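Local coordinates for glutathione transferase (Leptospira interrogans serovar Lai, PDB 3UBK), which binds glutathione and probably catalyses its transfer to other molecules as a glutathione transferase, at residues M3-G8 with V53-G58; I45-K50 with F60-G65. All coordinates share one frame; numbering follows the deposited sequence.

Contact 1. Residues M3-G8 with V53-G58; sequences MIKLHG and VLEMDG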
# COMPACT_ATOMS: atom_id res chain seq x y z
N MET A 3 -24.87 -3.06 -10.49
CA MET A 3 -23.86 -4.09 -10.26
C MET A 3 -22.88 -3.73 -9.14
O MET A 3 -22.53 -4.58 -8.32
CB MET A 3 -23.07 -4.31 -11.55
CG MET A 3 -22.42 -5.66 -11.66
SD MET A 3 -21.79 -5.92 -13.33
CE MET A 3 -23.14 -5.26 -14.31
N ILE A 4 -22.42 -2.48 -9.14
CA ILE A 4 -21.36 -2.03 -8.25
C ILE A 4 -21.91 -1.18 -7.11
O ILE A 4 -22.58 -0.17 -7.34
CB ILE A 4 -20.31 -1.21 -9.01
CG1 ILE A 4 -19.66 -2.08 -10.10
CG2 ILE A 4 -19.25 -0.68 -8.05
CD1 ILE A 4 -18.93 -1.29 -11.14
N LYS A 5 -21.63 -1.59 -5.88
CA LYS A 5 -21.97 -0.76 -4.73
C LYS A 5 -20.69 -0.34 -4.03
O LYS A 5 -19.85 -1.18 -3.71
CB LYS A 5 -22.88 -1.53 -3.77
CG LYS A 5 -24.32 -1.67 -4.27
CD LYS A 5 -25.13 -2.60 -3.39
CE LYS A 5 -26.45 -2.97 -4.07
NZ LYS A 5 -27.22 -3.95 -3.27
N LEU A 6 -20.54 0.96 -3.82
CA LEU A 6 -19.41 1.51 -3.09
C LEU A 6 -19.85 2.01 -1.72
O LEU A 6 -20.57 3.01 -1.62
CB LEU A 6 -18.80 2.67 -3.88
CG LEU A 6 -17.56 3.37 -3.32
CD1 LEU A 6 -16.40 2.38 -3.22
CD2 LEU A 6 -17.19 4.57 -4.19
N HIS A 7 -19.43 1.32 -0.66
CA HIS A 7 -19.79 1.70 0.70
C HIS A 7 -18.76 2.67 1.23
O HIS A 7 -17.56 2.36 1.26
CB HIS A 7 -19.86 0.48 1.61
CG HIS A 7 -20.79 -0.59 1.13
ND1 HIS A 7 -22.02 -0.82 1.71
CD2 HIS A 7 -20.68 -1.48 0.12
CE1 HIS A 7 -22.63 -1.81 1.07
NE2 HIS A 7 -21.83 -2.23 0.10
N GLY A 8 -19.22 3.84 1.65
CA GLY A 8 -18.34 4.86 2.23
C GLY A 8 -18.74 6.26 1.79
O GLY A 8 -19.20 6.47 0.67
N VAL A 53 -15.56 0.04 0.95
CA VAL A 53 -15.73 -1.37 0.62
C VAL A 53 -16.47 -1.42 -0.70
O VAL A 53 -17.47 -0.72 -0.88
CB VAL A 53 -16.56 -2.12 1.67
CG1 VAL A 53 -16.59 -3.61 1.37
CG2 VAL A 53 -16.03 -1.87 3.08
N LEU A 54 -15.98 -2.24 -1.64
CA LEU A 54 -16.70 -2.47 -2.89
C LEU A 54 -17.52 -3.74 -2.78
O LEU A 54 -17.02 -4.79 -2.33
CB LEU A 54 -15.73 -2.60 -4.06
CG LEU A 54 -16.35 -2.74 -5.46
CD1 LEU A 54 -16.61 -1.37 -6.05
CD2 LEU A 54 -15.43 -3.54 -6.37
N GLU A 55 -18.78 -3.66 -3.17
CA GLU A 55 -19.63 -4.85 -3.20
C GLU A 55 -20.05 -5.15 -4.63
O GLU A 55 -20.54 -4.27 -5.34
CB GLU A 55 -20.87 -4.65 -2.31
CG GLU A 55 -21.87 -5.79 -2.38
CD GLU A 55 -23.12 -5.53 -1.54
OE1 GLU A 55 -23.20 -4.47 -0.91
OE2 GLU A 55 -24.03 -6.39 -1.53
N MET A 56 -19.81 -6.38 -5.06
CA MET A 56 -20.34 -6.91 -6.32
C MET A 56 -20.74 -8.36 -6.09
O MET A 56 -20.07 -9.08 -5.36
CB MET A 56 -19.29 -6.91 -7.42
CG MET A 56 -19.01 -5.59 -8.06
SD MET A 56 -17.95 -5.82 -9.50
CE MET A 56 -18.95 -6.87 -10.54
N ASP A 57 -21.82 -8.80 -6.72
CA ASP A 57 -22.23 -10.20 -6.63
C ASP A 57 -22.09 -10.76 -5.21
O ASP A 57 -21.50 -11.82 -5.01
CB ASP A 57 -21.41 -11.07 -7.60
N GLY A 58 -22.65 -10.05 -4.22
CA GLY A 58 -22.56 -10.46 -2.82
C GLY A 58 -21.14 -10.67 -2.30
O GLY A 58 -20.94 -11.20 -1.20
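The imidazole of His7 and the carboxylate of Glu55, two positions apart along the strand pair, meet in a nearly flat diagonal hydrogen bond on one face of the sheet. His7 NE2 donates to Glu55 OE1 at 2.8 Å, the oxygen lying close to the ring plane and receiving the bond on its anti lone pair. Ring and carboxylate planes are only 16° apart. Glu55 reaches the ring because its chain is fully extended, with CG anti to the backbone N (chi1 175°). Lys5 runs alongside Glu55 in the same direction, with Lys5 CD 3.7 Å from Glu55 OE1. Lys5 NZ stays 4.4 Å from Glu55 OE2, beyond a salt bridge, though the charge would still be expected to favour an ionised carboxylate.

Beneath these side chains, strands 4-7 and 53-56 run antiparallel. Lys5 with Glu55 and His7 with Val53 are hydrogen-bonded pairs, each joined by two backbone bonds, and Leu6 with Leu54 is the non-hydrogen-bonded pair between them. The other face is apolar. There Ile4 CG2 presses on Leu54 CD1 at 3.4 Å, tighter than usual for two methyl groups, while Ile4 CG1 lies beside Met56 CG at 4.1 Å. At the end of the pair the Met56 methyl CE reaches Met3 CG (3.8 Å).

Helix 64-74 packs on Leu54 and Met56, helix 13-25 on Leu6, and Trp87 of the second subunit also touches Met56. Strand 4-7 continues the sheet to strand 29-32, and strand 53-56 to strand 59-61.

Contact 2. Residues I45-K50 with F60-G65; sequences ISPMGK and FIFESG
Two less common first torsions bring Ile45 and Phe62 into the contact: Ile45 CG1 (chi1 72°) and Phe62 CG (chi1 58°) both stand between their own backbone N and carbonyl carbon. In Ile45 this leaves the CG2 branch directed at Phe60, where it sits over the middle of the ring face, 3.8 Å from the centroid and just 6° off the normal, a CH-pi contact. CB and CD1 of Ile45 rest on the same ring, with Ile45 CB 3.8 Å from Phe60 CG.

The Phe62 ring receives Pro47 in a second CH-pi contact. Pro47 CD lies 3.4 Å from the ring centroid, and Pro47 CG lies 3.6 Å from Phe62 CZ. The pyrrolidine thus meets the aromatic face with its CD-CG side, and the two side chains cross at about a right angle. The carbonyl O of Ile45 approaches Phe62 CD2 obliquely, and a water donates to that same oxygen while making a weak bond to Phe60 O.

Ser46 opens a type I turn that closes at Gly49, and Ser46 OG donates to Lys50 O at 2.8 Å, tying the turn to the residue that follows it. Beyond Phe62, Glu63 occupies the N-cap position of helix 64-74. Glu94 of the second subunit accepts a hydrogen bond from Phe62 N, and Val139 of that subunit packs on Phe62.

Lys50 and Ser64 bind glutathione in this protein. The Ser46-Gly49 turn with Pro47, which leads to Lys50, and the Glu63-Ser64 start of helix 64-74 are characteristic pieces of the glutathione site in the thioredoxin-like N-terminal domain of glutathione transferases.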
# COMPACT_ATOMS: atom_id res chain seq x y z
N ILE A 45 -17.56 -7.76 6.58
CA ILE A 45 -17.31 -7.37 5.19
C ILE A 45 -16.08 -6.47 5.07
O ILE A 45 -15.50 -6.34 3.99
CB ILE A 45 -18.53 -6.67 4.54
CG1 ILE A 45 -18.73 -5.27 5.11
CG2 ILE A 45 -19.79 -7.52 4.72
CD1 ILE A 45 -19.80 -4.45 4.42
N SER A 46 -15.69 -5.87 6.19
CA SER A 46 -14.56 -4.96 6.25
C SER A 46 -13.82 -5.15 7.56
O SER A 46 -14.01 -4.39 8.51
CB SER A 46 -15.02 -3.51 6.12
OG SER A 46 -13.92 -2.67 5.88
N PRO A 47 -12.95 -6.16 7.60
CA PRO A 47 -12.21 -6.65 8.77
C PRO A 47 -11.61 -5.56 9.68
O PRO A 47 -11.61 -5.73 10.90
CB PRO A 47 -11.11 -7.51 8.15
CG PRO A 47 -11.77 -8.08 6.94
CD PRO A 47 -12.64 -6.96 6.40
N MET A 48 -11.10 -4.47 9.10
CA MET A 48 -10.50 -3.39 9.89
C MET A 48 -11.49 -2.28 10.24
O MET A 48 -11.14 -1.32 10.92
CB MET A 48 -9.31 -2.75 9.14
CG MET A 48 -8.08 -3.64 9.01
SD MET A 48 -7.40 -4.08 10.63
CE MET A 48 -7.02 -2.45 11.28
N GLY A 49 -12.72 -2.41 9.75
CA GLY A 49 -13.74 -1.38 9.98
C GLY A 49 -13.52 -0.13 9.14
O GLY A 49 -13.97 0.96 9.51
N LYS A 50 -12.84 -0.28 8.01
CA LYS A 50 -12.52 0.86 7.15
C LYS A 50 -13.49 1.02 5.99
O LYS A 50 -14.22 0.09 5.65
CB LYS A 50 -11.10 0.73 6.58
CG LYS A 50 -10.02 0.43 7.61
CD LYS A 50 -9.54 1.69 8.28
CE LYS A 50 -8.23 1.46 9.02
NZ LYS A 50 -7.57 2.75 9.31
N PHE A 60 -17.29 -8.93 -1.36
CA PHE A 60 -16.80 -7.66 -0.85
C PHE A 60 -15.30 -7.53 -0.96
O PHE A 60 -14.57 -8.45 -0.61
CB PHE A 60 -17.23 -7.48 0.61
CG PHE A 60 -18.71 -7.51 0.82
CD1 PHE A 60 -19.38 -8.71 1.00
CD2 PHE A 60 -19.45 -6.33 0.78
CE1 PHE A 60 -20.76 -8.74 1.17
CE2 PHE A 60 -20.83 -6.36 0.95
CZ PHE A 60 -21.48 -7.56 1.15
N ILE A 61 -14.83 -6.36 -1.41
CA ILE A 61 -13.40 -6.05 -1.40
C ILE A 61 -13.20 -4.78 -0.58
O ILE A 61 -13.90 -3.78 -0.79
CB ILE A 61 -12.87 -5.83 -2.84
CG1 ILE A 61 -13.10 -7.07 -3.70
CG2 ILE A 61 -11.39 -5.45 -2.80
CD1 ILE A 61 -12.82 -6.84 -5.18
N PHE A 62 -12.25 -4.80 0.37
CA PHE A 62 -12.23 -3.77 1.42
C PHE A 62 -10.95 -2.96 1.60
O PHE A 62 -10.69 -2.41 2.67
CB PHE A 62 -12.58 -4.38 2.77
CG PHE A 62 -11.66 -5.49 3.17
CD1 PHE A 62 -10.40 -5.21 3.66
CD2 PHE A 62 -12.06 -6.81 3.03
CE1 PHE A 62 -9.54 -6.24 4.03
CE2 PHE A 62 -11.20 -7.85 3.38
CZ PHE A 62 -9.93 -7.55 3.88
N GLU A 63 -10.13 -2.89 0.56
CA GLU A 63 -8.96 -2.01 0.57
C GLU A 63 -8.91 -1.29 -0.77
O GLU A 63 -9.03 -1.92 -1.82
CB GLU A 63 -7.68 -2.83 0.81
CG GLU A 63 -6.45 -1.99 1.14
CD GLU A 63 -5.72 -1.51 -0.10
OE1 GLU A 63 -5.43 -0.30 -0.19
OE2 GLU A 63 -5.44 -2.34 -0.99
N SER A 64 -8.76 0.03 -0.73
CA SER A 64 -8.90 0.87 -1.91
C SER A 64 -7.96 0.49 -3.06
O SER A 64 -8.35 0.51 -4.22
CB SER A 64 -8.73 2.35 -1.55
OG SER A 64 -7.39 2.64 -1.24
N GLY A 65 -6.71 0.16 -2.73
CA GLY A 65 -5.79 -0.33 -3.77
C GLY A 65 -6.26 -1.62 -4.43
O GLY A 65 -6.30 -1.72 -5.67
O HOH W 1 -14.72 -9.02 2.75

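In the fold
Contacts 1 and 2 have centres 11 Å apart in the N-terminal glutathione transferase domain, on the same side of the chain's centre. Their segments alternate along the chain: 3-8, 45-50, 53-58, then 60-65. Neighbouring strands 53-56 and 59-61 join them directly. Leu54 N probably hydrogen-bonds Ile61 O at 2.7 Å, and the Phe60 ring packs against the carboxylate of Glu55. Ser46 OG also touches Val53 CG2 from the loop side. Contact 1 thus lies inside the four-stranded mixed sheet, whereas contact 2 fastens a loop to its edge strand. Contact 2 holds Lys50 and Ser64 of the glutathione site, and contact 1 approaches it through Val53, whose side chain is about 5 Å from that of glutathione-binding Ile51.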